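Local atomic coordinates of glutamine aminotransferase class-II domain protein (Ruegeria pomeroyi, PDB entry 3MDN), a protein that probably hydrolyses glutamine to release ammonia, using the N-terminal-nucleophile hydrolase fold of class-II glutamine amidotransferases. Residues 163-168 and 255-260; 114-119 and 184-189. All blocks are in the same frame, centred on the assembly; numbering follows the deposited sequence.

Overall arrangement
Both contacts join to the same antiparallel sheet, and helix 161-179 leads along the chain into strand 185-192, tying one to the other. Interaction 1 packs the chain after strand 251-256 against that helix; interaction 2 pairs 114-119 with the strand that follows it. They lie about 14 Å apart, centre to centre, and their nearest atoms about 5 Å, without touching. Ile-169 and Tyr-202 touch both contacts: Ile-169 meets Phe-257 and Pro-259 of interaction 1 and Leu-187 of interaction 2, while Tyr-202 meets Phe-257, Pro-259 and Met-185. Interaction 2 lies toward the probable glutaminase site, since Asn-114 touches Cys-4, whose counterpart in class-II relatives is the nucleophile; interaction 1 is structural packing.

Interaction 1: 163-168 and 255-260; sequences GALARA and RDFAPA
The ring of Phe-257 pushes its far corner against one flank of helix 161-179, where Leu-165 and Ala-166 offer a shallow step. Leu-165 crosses the phenylalanine side chain at about a right angle, with Leu-165 CD2 3.7 Å from Phe-257 CZ, while the next ring corner, Phe-257 CE1, sits 3.7 Å from the backbone Ala-166 N. The torsion that turns Phe-257 CG anti to its own nitrogen (chi1 177°) swings the ring in toward the helix. His-162 also meets the ring edge-to-face, and Tyr-202, Met-244 and Ile-169 touch it.

Ala-166 is the complementary bump. Its methyl enters a hollow on the chain that passes over it, with Ala-166 CB 3.8 Å from Ala-258 O and also in contact with Phe-257 CE1 and Ala-260 CB. The small residue allows a close approach, and the CA atoms of Ala-166 and Pro-259 are 4.4 Å apart. Ala-260 returns the gesture, laying its CB against the aliphatic root of Arg-167, 3.5 Å from Arg-167 CG. The charged end of that arginine turns elsewhere, to salt bridges with Glu-155 and Asp-160.

A glycine in place of Phe-257 would probably open a gap beside Leu-165 and Ala-166 and leave His-162 without its ring partner.

One hydrogen bond crosses the fit: Ala-260 N donates to Ala-166 O over 3.1 Å, nearly straight at the hydrogen (168°) but arriving from above the carbonyl plane, not along a lone pair. Because this bond joins backbone to backbone, it ties the C-terminal chain to the helix without calling on a polar side chain, while apolar groups supply most of the fit.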
loop_
_atom_site.group_PDB
_atom_site.type_symbol
_atom_site.label_atom_id
_atom_site.label_comp_id
_atom_site.label_asym_id
_atom_site.label_seq_id
_atom_site.Cartn_x
_atom_site.Cartn_y
_atom_site.Cartn_z
ATOM N N GLY D 163 16.615 -29.039 18.959
ATOM C CA GLY D 163 15.590 -30.050 19.282
ATOM C C GLY D 163 14.191 -29.579 18.897
ATOM O O GLY D 163 13.411 -30.325 18.308
ATOM N N ALA D 164 13.876 -28.321 19.192
ATOM C CA ALA D 164 12.520 -27.808 18.937
ATOM C C ALA D 164 12.225 -27.704 17.434
ATOM O O ALA D 164 11.156 -28.084 16.988
ATOM C CB ALA D 164 12.297 -26.487 19.628
ATOM N N LEU D 165 13.174 -27.204 16.650
ATOM C CA LEU D 165 12.925 -27.116 15.219
ATOM C C LEU D 165 12.793 -28.540 14.656
ATOM O O LEU D 165 11.883 -28.845 13.875
ATOM C CB LEU D 165 14.027 -26.318 14.514
ATOM C CG LEU D 165 13.791 -26.194 13.010
ATOM C CD1 LEU D 165 12.503 -25.399 12.764
ATOM C CD2 LEU D 165 14.938 -25.512 12.349
ATOM N N ALA D 166 13.711 -29.406 15.077
ATOM C CA ALA D 166 13.703 -30.847 14.753
ATOM C C ALA D 166 12.313 -31.491 14.988
ATOM O O ALA D 166 11.770 -32.197 14.120
ATOM C CB ALA D 166 14.781 -31.574 15.567
ATOM N N ARG D 167 11.731 -31.234 16.150
ATOM C CA ARG D 167 10.390 -31.776 16.473
ATOM C C ARG D 167 9.234 -31.149 15.655
ATOM O O ARG D 167 8.295 -31.851 15.204
ATOM C CB ARG D 167 10.125 -31.677 17.979
ATOM C CG ARG D 167 10.903 -32.705 18.843
ATOM C CD ARG D 167 10.489 -32.643 20.355
ATOM N NE ARG D 167 10.792 -31.338 20.945
ATOM C CZ ARG D 167 11.978 -31.008 21.448
ATOM N NH1 ARG D 167 12.189 -29.803 21.949
ATOM N NH2 ARG D 167 12.952 -31.890 21.462
ATOM N N ALA D 168 9.276 -29.835 15.470
ATOM C CA ALA D 168 8.258 -29.153 14.664
ATOM C C ALA D 168 8.267 -29.688 13.221
ATOM O O ALA D 168 7.210 -29.946 12.618
ATOM C CB ALA D 168 8.516 -27.672 14.671
ATOM N N ARG D 255 26.448 -28.655 12.820
ATOM C CA ARG D 255 25.969 -29.755 13.646
ATOM C C ARG D 255 24.994 -30.540 12.772
ATOM O O ARG D 255 24.308 -29.936 11.933
ATOM C CB ARG D 255 25.189 -29.121 14.782
ATOM C CG ARG D 255 25.468 -29.591 16.162
ATOM C CD ARG D 255 24.578 -28.742 17.089
ATOM N NE ARG D 255 23.676 -29.614 17.841
ATOM C CZ ARG D 255 22.914 -29.242 18.865
ATOM N NH1 ARG D 255 22.910 -27.983 19.307
ATOM N NH2 ARG D 255 22.156 -30.150 19.456
ATOM N N ASP D 256 24.890 -31.854 12.961
ATOM C CA ASP D 256 23.934 -32.672 12.199
ATOM C C ASP D 256 22.517 -32.279 12.593
ATOM O O ASP D 256 22.265 -31.852 13.726
ATOM C CB ASP D 256 24.126 -34.200 12.406
ATOM C CG ASP D 256 25.387 -34.762 11.699
ATOM O OD1 ASP D 256 25.867 -34.173 10.691
ATOM O OD2 ASP D 256 25.898 -35.820 12.153
ATOM N N PHE D 257 21.594 -32.403 11.651
ATOM C CA PHE D 257 20.223 -31.975 11.889
ATOM C C PHE D 257 19.278 -32.864 11.098
ATOM O O PHE D 257 19.322 -32.908 9.871
ATOM C CB PHE D 257 20.033 -30.502 11.490
ATOM C CG PHE D 257 18.609 -30.002 11.654
ATOM C CD1 PHE D 257 18.126 -29.650 12.910
ATOM C CD2 PHE D 257 17.751 -29.921 10.557
ATOM C CE1 PHE D 257 16.818 -29.193 13.082
ATOM C CE2 PHE D 257 16.435 -29.469 10.713
ATOM C CZ PHE D 257 15.962 -29.100 11.992
ATOM N N ALA D 258 18.425 -33.587 11.800
ATOM C CA ALA D 258 17.408 -34.387 11.128
ATOM C C ALA D 258 16.132 -34.274 11.948
ATOM O O ALA D 258 16.222 -34.061 13.147
ATOM C CB ALA D 258 17.873 -35.850 11.004
ATOM N N PRO D 259 14.945 -34.409 11.310
ATOM C CA PRO D 259 13.686 -34.356 12.077
ATOM C C PRO D 259 13.719 -35.354 13.236
ATOM O O PRO D 259 14.308 -36.422 13.113
ATOM C CB PRO D 259 12.608 -34.780 11.063
ATOM C CG PRO D 259 13.247 -34.710 9.730
ATOM C CD PRO D 259 14.728 -34.899 9.936
ATOM N N ALA D 260 13.096 -34.992 14.352
ATOM C CA ALA D 260 13.150 -35.782 15.583
ATOM C C ALA D 260 12.623 -37.199 15.398
ATOM O O ALA D 260 11.709 -37.423 14.595
ATOM C CB ALA D 260 12.381 -35.069 16.708
#

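Interaction 2: 114-119 and 184-189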
loop_
_atom_site.group_PDB
_atom_site.type_symbol
_atom_site.label_atom_id
_atom_site.label_comp_id
_atom_site.label_asym_id
_atom_site.label_seq_id
_atom_site.Cartn_x
_atom_site.Cartn_y
_atom_site.Cartn_z
ATOM N N ASN D 114 12.368 -20.641 3.562
ATOM C CA ASN D 114 12.274 -20.856 2.140
ATOM C C ASN D 114 11.923 -22.353 1.975
ATOM O O ASN D 114 12.579 -23.230 2.585
ATOM C CB ASN D 114 13.665 -20.532 1.538
ATOM C CG ASN D 114 13.639 -20.302 0.055
ATOM O OD1 ASN D 114 14.668 -19.951 -0.536
ATOM N ND2 ASN D 114 12.488 -20.501 -0.573
ATOM N N GLY D 115 10.879 -22.634 1.197
ATOM C CA GLY D 115 10.499 -24.001 0.820
ATOM C C GLY D 115 8.987 -24.213 0.989
ATOM O O GLY D 115 8.203 -23.281 0.849
ATOM N N GLN D 116 8.585 -25.429 1.326
ATOM C CA GLN D 116 7.179 -25.756 1.422
ATOM C C GLN D 116 6.968 -27.024 2.215
ATOM O O GLN D 116 7.852 -27.877 2.311
ATOM C CB GLN D 116 6.619 -25.979 0.017
ATOM C CG GLN D 116 7.266 -27.167 -0.725
ATOM C CD GLN D 116 6.506 -27.536 -1.998
ATOM O OE1 GLN D 116 5.383 -28.065 -1.941
ATOM N NE2 GLN D 116 7.108 -27.264 -3.145
ATOM N N VAL D 117 5.778 -27.136 2.776
ATOM C CA VAL D 117 5.259 -28.377 3.305
ATOM C C VAL D 117 4.253 -28.835 2.258
ATOM O O VAL D 117 3.282 -28.121 1.971
ATOM C CB VAL D 117 4.617 -28.098 4.673
ATOM C CG1 VAL D 117 4.026 -29.365 5.293
ATOM C CG2 VAL D 117 5.690 -27.461 5.601
ATOM N N GLY D 118 4.505 -29.994 1.649
ATOM C CA GLY D 118 3.687 -30.446 0.527
ATOM C C GLY D 118 2.219 -30.695 0.874
ATOM O O GLY D 118 1.930 -31.420 1.815
ATOM N N GLY D 119 1.314 -30.084 0.109
ATOM C CA GLY D 119 -0.127 -30.293 0.231
ATOM C C GLY D 119 -0.717 -29.580 1.436
ATOM O O GLY D 119 -1.845 -29.856 1.833
ATOM N N HIS D 184 7.266 -33.661 0.852
ATOM C CA HIS D 184 6.657 -33.507 2.145
ATOM C C HIS D 184 7.269 -32.359 2.938
ATOM O O HIS D 184 6.552 -31.637 3.606
ATOM C CB HIS D 184 6.643 -34.833 2.913
ATOM C CG HIS D 184 5.882 -35.908 2.201
ATOM N ND1 HIS D 184 4.526 -35.820 1.957
ATOM C CD2 HIS D 184 6.289 -37.080 1.656
ATOM C CE1 HIS D 184 4.134 -36.888 1.282
ATOM N NE2 HIS D 184 5.181 -37.671 1.097
HETATM N N MSE D 185 8.578 -32.170 2.841
HETATM C CA MSE D 185 9.212 -31.101 3.584
HETATM C C MSE D 185 10.420 -30.600 2.824
HETATM O O MSE D 185 11.355 -31.363 2.596
HETATM C CB MSE D 185 9.650 -31.577 4.971
HETATM C CG MSE D 185 10.487 -30.509 5.728
HETATM SE SE MSE D 185 9.377 -28.937 6.236
HETATM C CE MSE D 185 8.058 -29.875 7.315
ATOM N N ARG D 186 10.390 -29.342 2.389
ATOM C CA ARG D 186 11.585 -28.696 1.832
ATOM C C ARG D 186 11.847 -27.467 2.687
ATOM O O ARG D 186 10.959 -26.630 2.849
ATOM C CB ARG D 186 11.354 -28.263 0.391
ATOM C CG ARG D 186 11.047 -29.397 -0.573
ATOM C CD ARG D 186 12.200 -29.596 -1.516
ATOM N NE ARG D 186 12.067 -30.743 -2.415
ATOM C CZ ARG D 186 11.742 -30.667 -3.709
ATOM N NH1 ARG D 186 11.487 -29.480 -4.267
ATOM N NH2 ARG D 186 11.680 -31.781 -4.448
ATOM N N LEU D 187 13.057 -27.347 3.227
ATOM C CA LEU D 187 13.280 -26.337 4.242
ATOM C C LEU D 187 14.688 -25.733 4.243
ATOM O O LEU D 187 15.668 -26.431 4.389
ATOM C CB LEU D 187 13.032 -26.943 5.635
ATOM C CG LEU D 187 13.364 -25.941 6.763
ATOM C CD1 LEU D 187 12.212 -25.824 7.707
ATOM C CD2 LEU D 187 14.607 -26.354 7.539
ATOM N N SER D 188 14.762 -24.416 4.120
ATOM C CA SER D 188 15.934 -23.700 4.529
ATOM C C SER D 188 15.321 -22.610 5.375
ATOM O O SER D 188 14.277 -22.022 5.013
ATOM C CB SER D 188 16.689 -23.124 3.329
ATOM O OG SER D 188 16.097 -21.885 3.012
ATOM N N ALA D 189 15.889 -22.378 6.548
ATOM C CA ALA D 189 15.331 -21.373 7.456
ATOM C C ALA D 189 16.475 -20.649 8.142
ATOM O O ALA D 189 17.551 -21.246 8.355
ATOM C CB ALA D 189 14.471 -22.051 8.506
#
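Val-117 lays its CG2 branch beside the bent end of Met-185, a selenomethionine, with Val-117 CG2 3.8 Å from Met-185 CE. The two side chains run alongside one another, pointing the same way; bends of 69° and 59° at chi2 and chi3 fold the methyl back toward the valine, while Leu-172 and Tyr-202 also touch Met-185. At the other end, and on the opposite face of the sheet, Asn-114 CB lies 3.1 Å from Ser-188 OG, a hydroxyl hydrogen-bonded to Trp-6 NE1.

The backbones form an antiparallel ladder along the contact. Asn-114 and Ser-188 make a hydrogen-bonded pair, with Asn-114 N 2.8 Å from Ser-188 O and the return bond from Ser-188 N to Asn-114 O, and Gln-116 with Arg-186 makes another. The chain turns a corner at Gly-115, where a side chain would run into Arg-186 O. Asn-114 and Gly-115 follow His-113, a sequence consistent with the Asn-Gly motif that helps form the oxyanion hole in class-II relatives; Asn-114 touches Cys-4.

On the face shared by Gln-116 and Arg-186, the side chains meet through their aliphatic roots, Gln-116 CG to Arg-186 CB at 4.4 Å, before the guanidinium leads off to a salt bridge with Asp-205.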